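Long-range contacts in rifamycin polyketide synthase (Amycolatopsis mediterranei, PDB 4LN9), which builds the polyketide chain of rifamycin and, through the terminal-module dehydratase domain seen here, probably removes water from a beta-hydroxyacyl intermediate: residues A229-L239 against L270-L280; A164-P172 against W205-F216. One frame throughout, in Å; residues are numbered along the deposited sequence.

Interaction 1. Residues A229-L239 against L270-L280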
loop_
_atom_site.group_PDB
_atom_site.type_symbol
_atom_site.label_atom_id
_atom_site.label_comp_id
_atom_site.label_asym_id
_atom_site.label_seq_id
_atom_site.Cartn_x
_atom_site.Cartn_y
_atom_site.Cartn_z
ATOM N N ALA A 229 -21.541 -7.443 12.216
ATOM C CA ALA A 229 -20.894 -8.420 13.092
ATOM C C ALA A 229 -20.391 -9.638 12.322
ATOM O O ALA A 229 -19.299 -10.146 12.584
ATOM C CB ALA A 229 -21.848 -8.849 14.199
ATOM N N GLY A 230 -21.191 -10.097 11.367
ATOM C CA GLY A 230 -20.860 -11.299 10.615
ATOM C C GLY A 230 -19.646 -11.126 9.717
ATOM O O GLY A 230 -19.031 -12.109 9.305
ATOM N N ARG A 231 -19.306 -9.880 9.390
ATOM C CA ARG A 231 -18.175 -9.614 8.495
ATOM C C ARG A 231 -16.856 -9.358 9.234
ATOM O O ARG A 231 -15.804 -9.232 8.605
ATOM C CB ARG A 231 -18.471 -8.441 7.552
ATOM C CG ARG A 231 -19.777 -8.534 6.778
ATOM C CD ARG A 231 -19.928 -7.348 5.832
ATOM N NE ARG A 231 -18.801 -7.238 4.907
ATOM C CZ ARG A 231 -18.211 -6.095 4.569
ATOM N NH1 ARG A 231 -18.634 -4.949 5.083
ATOM N NH2 ARG A 231 -17.205 -6.096 3.703
ATOM N N PHE A 232 -16.935 -9.172 10.550
ATOM C CA PHE A 232 -15.747 -8.948 11.376
ATOM C C PHE A 232 -15.109 -10.266 11.809
ATOM O O PHE A 232 -15.779 -11.298 11.865
ATOM C CB PHE A 232 -16.104 -8.129 12.618
ATOM C CG PHE A 232 -16.254 -6.660 12.354
ATOM C CD1 PHE A 232 -15.144 -5.870 12.108
ATOM C CD2 PHE A 232 -17.495 -6.051 12.446
ATOM C CE1 PHE A 232 -15.275 -4.511 11.900
ATOM C CE2 PHE A 232 -17.631 -4.688 12.261
ATOM C CZ PHE A 232 -16.520 -3.917 11.978
ATOM N N GLY A 233 -13.842 -10.207 12.205
ATOM C CA GLY A 233 -13.274 -11.227 13.075
ATOM C C GLY A 233 -14.037 -11.292 14.384
ATOM O O GLY A 233 -14.716 -12.278 14.673
ATOM N N ILE A 234 -14.027 -10.180 15.112
ATOM C CA ILE A 234 -15.023 -9.931 16.145
ATOM C C ILE A 234 -15.431 -8.456 16.137
ATOM O O ILE A 234 -14.582 -7.577 15.985
ATOM C CB ILE A 234 -14.491 -10.319 17.541
ATOM C CG1 ILE A 234 -15.598 -10.217 18.592
ATOM C CG2 ILE A 234 -13.295 -9.457 17.918
ATOM C CD1 ILE A 234 -15.255 -10.880 19.907
ATOM N N HIS A 235 -16.735 -8.196 16.119
ATOM C CA HIS A 235 -17.216 -6.816 16.103
ATOM C C HIS A 235 -16.691 -6.046 17.289
ATOM O O HIS A 235 -16.715 -6.553 18.415
ATOM C CB HIS A 235 -18.744 -6.768 16.047
ATOM C CG HIS A 235 -19.303 -5.385 15.793
ATOM N ND1 HIS A 235 -19.030 -4.340 16.595
ATOM C CD2 HIS A 235 -20.153 -4.905 14.798
ATOM C CE1 HIS A 235 -19.653 -3.242 16.130
ATOM N NE2 HIS A 235 -20.364 -3.595 15.046
ATOM N N PRO A 236 -16.007 -4.919 17.027
ATOM C CA PRO A 236 -15.366 -4.187 18.114
ATOM C C PRO A 236 -16.330 -3.851 19.251
ATOM O O PRO A 236 -15.905 -3.727 20.398
ATOM C CB PRO A 236 -14.879 -2.909 17.431
ATOM C CG PRO A 236 -14.609 -3.330 16.027
ATOM C CD PRO A 236 -15.631 -4.388 15.703
ATOM N N ALA A 237 -17.613 -3.701 18.937
ATOM C CA ALA A 237 -18.611 -3.429 19.966
ATOM C C ALA A 237 -18.904 -4.659 20.826
ATOM O O ALA A 237 -19.092 -4.544 22.037
ATOM C CB ALA A 237 -19.893 -2.883 19.348
ATOM N N LEU A 238 -18.863 -5.840 20.213
ATOM C CA LEU A 238 -18.999 -7.091 20.960
ATOM C C LEU A 238 -17.838 -7.301 21.933
ATOM O O LEU A 238 -18.054 -7.559 23.119
ATOM C CB LEU A 238 -19.134 -8.288 20.014
ATOM C CG LEU A 238 -19.704 -9.580 20.610
ATOM C CD1 LEU A 238 -21.115 -9.360 21.133
ATOM C CD2 LEU A 238 -19.678 -10.705 19.587
ATOM N N LEU A 239 -16.615 -7.081 21.460
ATOM C CA LEU A 239 -15.443 -7.211 22.316
ATOM C C LEU A 239 -15.394 -6.117 23.381
ATOM O O LEU A 239 -15.082 -6.387 24.541
ATOM C CB LEU A 239 -14.153 -7.219 21.493
ATOM C CG LEU A 239 -12.873 -7.517 22.281
ATOM C CD1 LEU A 239 -13.011 -8.827 23.044
ATOM C CD2 LEU A 239 -11.662 -7.550 21.361
ATOM N N LEU A 270 -3.869 -11.872 22.918
ATOM C CA LEU A 270 -5.217 -11.933 22.375
ATOM C C LEU A 270 -5.350 -12.884 21.189
ATOM O O LEU A 270 -4.597 -12.798 20.214
ATOM C CB LEU A 270 -5.753 -10.548 22.019
ATOM C CG LEU A 270 -7.210 -10.697 21.578
ATOM C CD1 LEU A 270 -8.192 -9.974 22.493
ATOM C CD2 LEU A 270 -7.430 -10.329 20.113
ATOM N N ARG A 271 -6.294 -13.813 21.301
ATOM C CA ARG A 271 -6.568 -14.777 20.242
ATOM C C ARG A 271 -8.040 -14.746 19.869
ATOM O O ARG A 271 -8.908 -14.896 20.729
ATOM C CB ARG A 271 -6.215 -16.186 20.707
ATOM C CG ARG A 271 -4.735 -16.504 20.657
ATOM C CD ARG A 271 -4.476 -17.873 21.256
ATOM N NE ARG A 271 -3.051 -18.114 21.441
ATOM C CZ ARG A 271 -2.339 -17.638 22.458
ATOM N NH1 ARG A 271 -2.933 -16.942 23.418
ATOM N NH2 ARG A 271 -1.037 -17.878 22.526
ATOM N N LEU A 272 -8.310 -14.728 18.570
ATOM C CA LEU A 272 -9.664 -14.895 18.077
ATOM C C LEU A 272 -9.842 -16.297 17.513
ATOM O O LEU A 272 -9.035 -16.753 16.704
ATOM C CB LEU A 272 -9.963 -13.859 16.997
ATOM C CG LEU A 272 -11.328 -14.022 16.332
ATOM C CD1 LEU A 272 -12.419 -13.454 17.226
ATOM C CD2 LEU A 272 -11.342 -13.357 14.964
ATOM N N HIS A 273 -10.805 -17.034 18.057
ATOM C CA HIS A 273 -10.878 -18.467 17.803
ATOM C C HIS A 273 -11.949 -18.791 16.810
ATOM O O HIS A 273 -11.831 -19.752 16.051
ATOM C CB HIS A 273 -11.113 -19.235 19.097
ATOM C CG HIS A 273 -10.028 -19.039 20.124
ATOM N ND1 HIS A 273 -8.844 -19.673 20.055
ATOM C CD2 HIS A 273 -9.948 -18.174 21.210
ATOM C CE1 HIS A 273 -8.059 -19.264 21.068
ATOM N NE2 HIS A 273 -8.754 -18.379 21.799
ATOM N N ALA A 274 -13.034 -18.024 16.842
ATOM C CA ALA A 274 -14.150 -18.240 15.929
ATOM C C ALA A 274 -14.691 -16.894 15.461
ATOM O O ALA A 274 -14.919 -15.999 16.275
ATOM C CB ALA A 274 -15.247 -19.041 16.620
ATOM N N ALA A 275 -14.845 -16.732 14.150
ATOM C CA ALA A 275 -15.093 -15.412 13.568
ATOM C C ALA A 275 -16.580 -15.070 13.475
ATOM O O ALA A 275 -17.414 -15.938 13.218
ATOM C CB ALA A 275 -14.432 -15.299 12.202
ATOM N N GLY A 276 -16.895 -13.788 13.635
ATOM C CA GLY A 276 -18.173 -13.250 13.184
ATOM C C GLY A 276 -19.316 -13.498 14.152
ATOM O O GLY A 276 -20.481 -13.470 13.759
ATOM N N ALA A 277 -18.993 -13.655 15.434
ATOM C CA ALA A 277 -20.008 -13.887 16.468
ATOM C C ALA A 277 -20.841 -12.633 16.741
ATOM O O ALA A 277 -20.377 -11.517 16.511
ATOM C CB ALA A 277 -19.351 -14.378 17.750
ATOM N N SER A 278 -22.035 -12.807 17.306
ATOM C CA SER A 278 -22.851 -11.658 17.707
ATOM C C SER A 278 -23.416 -11.765 19.123
ATOM O O SER A 278 -23.948 -10.795 19.660
ATOM C CB SER A 278 -23.975 -11.397 16.701
ATOM O OG SER A 278 -24.719 -12.576 16.446
ATOM N N VAL A 279 -23.216 -12.914 19.756
ATOM C CA VAL A 279 -23.718 -13.141 21.106
ATOM C C VAL A 279 -22.683 -13.960 21.875
ATOM O O VAL A 279 -22.048 -14.840 21.298
ATOM C CB VAL A 279 -25.045 -13.924 21.063
ATOM C CG1 VAL A 279 -26.125 -13.099 20.380
ATOM C CG2 VAL A 279 -24.849 -15.251 20.340
ATOM N N LEU A 280 -22.349 -13.529 23.089
ATOM C CA LEU A 280 -21.289 -14.195 23.846
ATOM C C LEU A 280 -21.736 -14.505 25.269
ATOM O O LEU A 280 -22.517 -13.755 25.853
ATOM C CB LEU A 280 -20.030 -13.328 23.892
ATOM C CG LEU A 280 -19.297 -12.979 22.594
ATOM C CD1 LEU A 280 -18.125 -12.060 22.916
ATOM C CD2 LEU A 280 -18.821 -14.230 21.868
HETATM O O HOH W 1 -18.321 -10.375 15.151
HETATM O O HOH W 2 -16.307 -13.503 16.592
#

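Interaction 2. Residues A164-P172 against W205-F216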
loop_
_atom_site.group_PDB
_atom_site.type_symbol
_atom_site.label_atom_id
_atom_site.label_comp_id
_atom_site.label_asym_id
_atom_site.label_seq_id
_atom_site.Cartn_x
_atom_site.Cartn_y
_atom_site.Cartn_z
ATOM N N ALA A 164 -11.653 -23.080 28.792
ATOM C CA ALA A 164 -11.192 -23.684 30.036
ATOM C C ALA A 164 -12.293 -23.665 31.094
ATOM O O ALA A 164 -12.562 -24.675 31.745
ATOM C CB ALA A 164 -9.944 -22.978 30.545
ATOM N N PHE A 165 -12.986 -22.536 31.188
ATOM C CA PHE A 165 -14.056 -22.357 32.162
ATOM C C PHE A 165 -15.310 -23.125 31.744
ATOM O O PHE A 165 -15.564 -23.314 30.555
ATOM C CB PHE A 165 -14.375 -20.867 32.314
ATOM C CG PHE A 165 -15.436 -20.572 33.335
ATOM C CD1 PHE A 165 -15.127 -20.542 34.687
ATOM C CD2 PHE A 165 -16.754 -20.381 32.951
ATOM C CE1 PHE A 165 -16.106 -20.300 35.632
ATOM C CE2 PHE A 165 -17.738 -20.135 33.891
ATOM C CZ PHE A 165 -17.414 -20.092 35.234
ATOM N N ASP A 166 -16.063 -23.607 32.727
ATOM C CA ASP A 166 -17.286 -24.359 32.464
ATOM C C ASP A 166 -18.461 -23.433 32.154
ATOM O O ASP A 166 -19.255 -23.107 33.038
ATOM C CB ASP A 166 -17.626 -25.249 33.660
ATOM C CG ASP A 166 -18.748 -26.220 33.363
ATOM O OD1 ASP A 166 -19.199 -26.273 32.199
ATOM O OD2 ASP A 166 -19.162 -26.948 34.288
ATOM N N PHE A 167 -18.599 -23.056 30.888
ATOM C CA PHE A 167 -19.644 -22.123 30.480
ATOM C C PHE A 167 -20.996 -22.825 30.355
ATOM O O PHE A 167 -22.035 -22.175 30.230
ATOM C CB PHE A 167 -19.269 -21.436 29.161
ATOM C CG PHE A 167 -18.271 -20.319 29.318
ATOM C CD1 PHE A 167 -18.681 -19.056 29.715
ATOM C CD2 PHE A 167 -16.927 -20.527 29.049
ATOM C CE1 PHE A 167 -17.769 -18.025 29.849
ATOM C CE2 PHE A 167 -16.012 -19.495 29.165
ATOM C CZ PHE A 167 -16.431 -18.248 29.585
ATOM N N ALA A 168 -20.979 -24.155 30.444
ATOM C CA ALA A 168 -22.206 -24.951 30.371
ATOM C C ALA A 168 -23.077 -24.827 31.621
ATOM O O ALA A 168 -24.289 -25.034 31.562
ATOM C CB ALA A 168 -21.879 -26.410 30.092
ATOM N N ALA A 169 -22.444 -24.594 32.767
ATOM C CA ALA A 169 -23.182 -24.391 34.008
ATOM C C ALA A 169 -23.467 -22.907 34.206
ATOM O O ALA A 169 -22.608 -22.168 34.685
ATOM C CB ALA A 169 -22.387 -24.935 35.189
ATOM N N TRP A 170 -24.612 -22.447 33.717
ATOM C CA TRP A 170 -24.779 -21.028 33.419
ATOM C C TRP A 170 -26.153 -20.538 33.790
ATOM O O TRP A 170 -27.149 -21.171 33.441
ATOM C CB TRP A 170 -24.516 -20.780 31.941
ATOM C CG TRP A 170 -24.407 -19.321 31.588
ATOM C CD1 TRP A 170 -25.412 -18.486 31.115
ATOM C CD2 TRP A 170 -23.214 -18.469 31.682
ATOM N NE1 TRP A 170 -24.938 -17.212 30.931
ATOM C CE2 TRP A 170 -23.631 -17.133 31.264
ATOM C CE3 TRP A 170 -21.908 -18.664 32.104
ATOM C CZ2 TRP A 170 -22.747 -16.068 31.225
ATOM C CZ3 TRP A 170 -21.030 -17.578 32.077
ATOM C CH2 TRP A 170 -21.437 -16.316 31.635
ATOM N N PRO A 171 -26.240 -19.374 34.460
ATOM C CA PRO A 171 -25.145 -18.600 35.055
ATOM C C PRO A 171 -24.377 -19.429 36.076
ATOM O O PRO A 171 -24.902 -20.422 36.579
ATOM C CB PRO A 171 -25.862 -17.444 35.770
ATOM C CG PRO A 171 -27.276 -17.466 35.295
ATOM C CD PRO A 171 -27.563 -18.875 34.872
ATOM N N PRO A 172 -23.151 -19.004 36.415
ATOM C CA PRO A 172 -22.352 -19.857 37.289
ATOM C C PRO A 172 -22.905 -19.919 38.714
ATOM O O PRO A 172 -23.450 -18.930 39.207
ATOM C CB PRO A 172 -20.978 -19.184 37.264
ATOM C CG PRO A 172 -20.918 -18.535 35.923
ATOM C CD PRO A 172 -22.321 -18.031 35.676
ATOM N N TRP A 205 -23.353 -11.153 36.240
ATOM C CA TRP A 205 -23.280 -11.753 37.573
ATOM C C TRP A 205 -21.912 -11.562 38.143
ATOM O O TRP A 205 -20.924 -11.546 37.407
ATOM C CB TRP A 205 -23.596 -13.245 37.522
ATOM C CG TRP A 205 -24.923 -13.572 36.888
ATOM C CD1 TRP A 205 -26.099 -13.960 37.525
ATOM C CD2 TRP A 205 -25.205 -13.697 35.457
ATOM N NE1 TRP A 205 -27.078 -14.239 36.606
ATOM C CE2 TRP A 205 -26.608 -14.094 35.346
ATOM C CE3 TRP A 205 -24.466 -13.504 34.298
ATOM C CZ2 TRP A 205 -27.220 -14.282 34.119
ATOM C CZ3 TRP A 205 -25.098 -13.688 33.067
ATOM C CH2 TRP A 205 -26.434 -14.093 32.982
ATOM N N ARG A 206 -21.824 -11.559 39.468
ATOM C CA ARG A 206 -20.551 -11.354 40.141
ATOM C C ARG A 206 -20.300 -12.444 41.176
ATOM O O ARG A 206 -21.235 -12.957 41.792
ATOM C CB ARG A 206 -20.511 -9.975 40.802
ATOM C CG ARG A 206 -19.225 -9.685 41.561
ATOM C CD ARG A 206 -19.369 -8.465 42.459
ATOM N NE ARG A 206 -19.830 -7.292 41.721
ATOM C CZ ARG A 206 -21.059 -6.792 41.805
ATOM N NH1 ARG A 206 -21.960 -7.370 42.589
ATOM N NH2 ARG A 206 -21.382 -5.705 41.119
ATOM N N ARG A 207 -19.030 -12.787 41.363
ATOM C CA ARG A 207 -18.635 -13.867 42.258
ATOM C C ARG A 207 -17.248 -13.530 42.812
ATOM O O ARG A 207 -16.429 -12.948 42.103
ATOM C CB ARG A 207 -18.583 -15.181 41.475
ATOM C CG ARG A 207 -18.442 -16.433 42.322
ATOM C CD ARG A 207 -17.667 -17.499 41.562
ATOM N NE ARG A 207 -18.544 -18.542 41.034
ATOM C CZ ARG A 207 -18.176 -19.448 40.135
ATOM N NH1 ARG A 207 -16.965 -19.399 39.594
ATOM N NH2 ARG A 207 -19.015 -20.414 39.786
ATOM N N GLY A 208 -17.065 -13.696 44.121
ATOM C CA GLY A 208 -15.812 -13.298 44.772
ATOM C C GLY A 208 -15.795 -11.829 45.162
ATOM O O GLY A 208 -16.802 -11.137 45.015
ATOM N N SER A 209 -14.662 -11.344 45.671
ATOM C CA SER A 209 -14.618 -10.000 46.250
ATOM C C SER A 209 -13.394 -9.159 45.867
ATOM O O SER A 209 -13.537 -8.009 45.451
ATOM C CB SER A 209 -14.798 -10.046 47.769
ATOM O OG SER A 209 -15.218 -8.784 48.267
ATOM N N GLY A 210 -12.200 -9.676 46.143
ATOM C CA GLY A 210 -10.980 -8.880 46.019
ATOM C C GLY A 210 -10.342 -8.979 44.647
ATOM O O GLY A 210 -10.938 -8.590 43.642
ATOM N N ASN A 211 -9.105 -9.468 44.612
ATOM C CA ASN A 211 -8.442 -9.798 43.355
ATOM C C ASN A 211 -8.920 -11.143 42.821
ATOM O O ASN A 211 -8.457 -11.615 41.784
ATOM C CB ASN A 211 -6.921 -9.810 43.545
ATOM C CG ASN A 211 -6.165 -9.774 42.228
ATOM O OD1 ASN A 211 -5.504 -10.742 41.852
ATOM N ND2 ASN A 211 -6.245 -8.647 41.530
ATOM N N THR A 212 -9.877 -11.739 43.525
ATOM C CA THR A 212 -10.419 -13.035 43.143
ATOM C C THR A 212 -11.808 -12.846 42.527
ATOM O O THR A 212 -12.506 -13.812 42.215
ATOM C CB THR A 212 -10.486 -13.977 44.361
ATOM O OG1 THR A 212 -10.994 -15.256 43.962
ATOM C CG2 THR A 212 -11.376 -13.391 45.445
ATOM N N THR A 213 -12.141 -11.586 42.252
ATOM C CA THR A 213 -13.385 -11.213 41.585
ATOM C C THR A 213 -13.495 -11.835 40.193
ATOM O O THR A 213 -12.611 -11.657 39.354
ATOM C CB THR A 213 -13.494 -9.679 41.454
ATOM O OG1 THR A 213 -13.699 -9.098 42.748
ATOM C CG2 THR A 213 -14.654 -9.301 40.542
ATOM N N GLU A 214 -14.615 -12.506 39.936
ATOM C CA GLU A 214 -15.009 -12.884 38.578
ATOM C C GLU A 214 -16.255 -12.110 38.166
ATOM O O GLU A 214 -17.216 -12.020 38.929
ATOM C CB GLU A 214 -15.315 -14.383 38.513
ATOM C CG GLU A 214 -14.174 -15.289 38.939
ATOM C CD GLU A 214 -14.599 -16.742 39.038
ATOM O OE1 GLU A 214 -15.269 -17.098 40.030
ATOM O OE2 GLU A 214 -14.280 -17.524 38.117
ATOM N N THR A 215 -16.266 -11.620 36.929
ATOM C CA THR A 215 -17.471 -11.044 36.339
ATOM C C THR A 215 -17.961 -11.912 35.183
ATOM O O THR A 215 -17.205 -12.212 34.259
ATOM C CB THR A 215 -17.211 -9.618 35.817
ATOM O OG1 THR A 215 -16.761 -8.786 36.894
ATOM C CG2 THR A 215 -18.476 -9.025 35.217
ATOM N N PHE A 216 -19.223 -12.327 35.250
ATOM C CA PHE A 216 -19.846 -13.092 34.175
ATOM C C PHE A 216 -20.898 -12.237 33.476
ATOM O O PHE A 216 -21.556 -11.416 34.114
ATOM C CB PHE A 216 -20.493 -14.359 34.744
ATOM C CG PHE A 216 -19.525 -15.265 35.451
ATOM C CD1 PHE A 216 -18.605 -16.009 34.731
ATOM C CD2 PHE A 216 -19.463 -15.291 36.836
ATOM C CE1 PHE A 216 -17.685 -16.813 35.376
ATOM C CE2 PHE A 216 -18.563 -16.114 37.487
ATOM C CZ PHE A 216 -17.656 -16.857 36.756
#

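Interaction 1. Residues A229-L239 against L270-L280
L238 packs across L280, with L238 CG 3.7 Å from L280 CD1. With its CG anti to the backbone N (chi1 -162°), L238 lowers CD2 onto the backbone of A277, 3.3 Å from A277 O. The methyls of L272 work on another residue pair. L272 CD2 presses on G233 CA at 3.4 Å, tighter than usual carbon contact, and CD1 meets I234 CB.

The one direct hydrogen bond runs from G276 N to G233 O, 2.8 Å long and nearly straight at 166°. The donor stands 33° out of the carbonyl plane. G233 O also accepts from a water that donates to A274 O and receives A277 N. A second water donates to A229 O and to A277 O, the latter at 2.7 Å, and accepts from H235 N. The A229-F232 turn and the link 273-278 are thus tied through backbone atoms.

Further out, the two carboxylate oxygens of E85 on helix 80-93 take the N-H groups of G233 and I234. H235 is the N-cap of helix 236-251: its ND1 accepts from A237 N at 2.8 Å, in the plane of the imidazole. The sequence from H235 to L239 begins the HPALLD motif of polyketide synthase dehydratases, whose aspartate is catalytic in relatives. The contact therefore holds the start of this hotdog helix against the link between strands 263-272 and 279-285. Leucines supply the packing. The polar joining is backbone to backbone, direct or through water, and glycines at G233 and G276 let the chains come close.

Interaction 2. Residues A164-P172 against W205-F216
An aromatic cluster joins the loop 164-172 to the beta hairpin of strands 201-207 and 214-220, near one end of the double hotdog fold. F165 and W170 come from the loop, W205 and F216 from the hairpin. W205 and F216 are a hydrogen-bonded antiparallel pair. The prolines of the loop provide two CH-pi contacts. P172 CG sits 3.4 Å above the centroid of the F216 ring, only 4° off its normal. P171 CB lies over one face of the W205 indole, 3.6 Å from the centroid of its five-membered ring. A cis peptide bond precedes P171.

The aromatic pairs themselves meet obliquely. F165 brings CZ to 3.3 Å from F216 CE1, with the ring planes at 31°; its CG is anti to the backbone N (chi1 -178°), which carries the ring to the hairpin. W170 touches both hairpin aromatics with its benzo ring: CZ2 is 3.8 Å from W205 CZ3, and CH2 rests against F216 CB. Polar partners fix this indole as well. NE1 donates to E218, and R281 makes a cation-pi contact with the ring.

R207 closes the cluster on the strand that carries W205. Its guanidinium lies with one face toward F216 CE2. R207 NH2 is 3.4 Å from P172 CB and donates a hydrogen bond to P173 O.

Interaction 1 lies nearer the middle of the domain but is only partly buried, its centre about 8 Å from that of the chain. Interaction 2 is peripheral, about 22 Å out. Their centres are about 21 Å apart and their nearest atoms about 6 Å apart, so they do not touch. Both reach neighbouring strands 279-285 and 214-220: interaction 1 includes the start of the former, interaction 2 the start of the latter. The inner contact seats a helix start with leucines, one backbone hydrogen bond and two bridging waters. The outer one fastens a loop to a hairpin with aromatic rings, prolines and an arginine, and its two segments share no direct hydrogen bond.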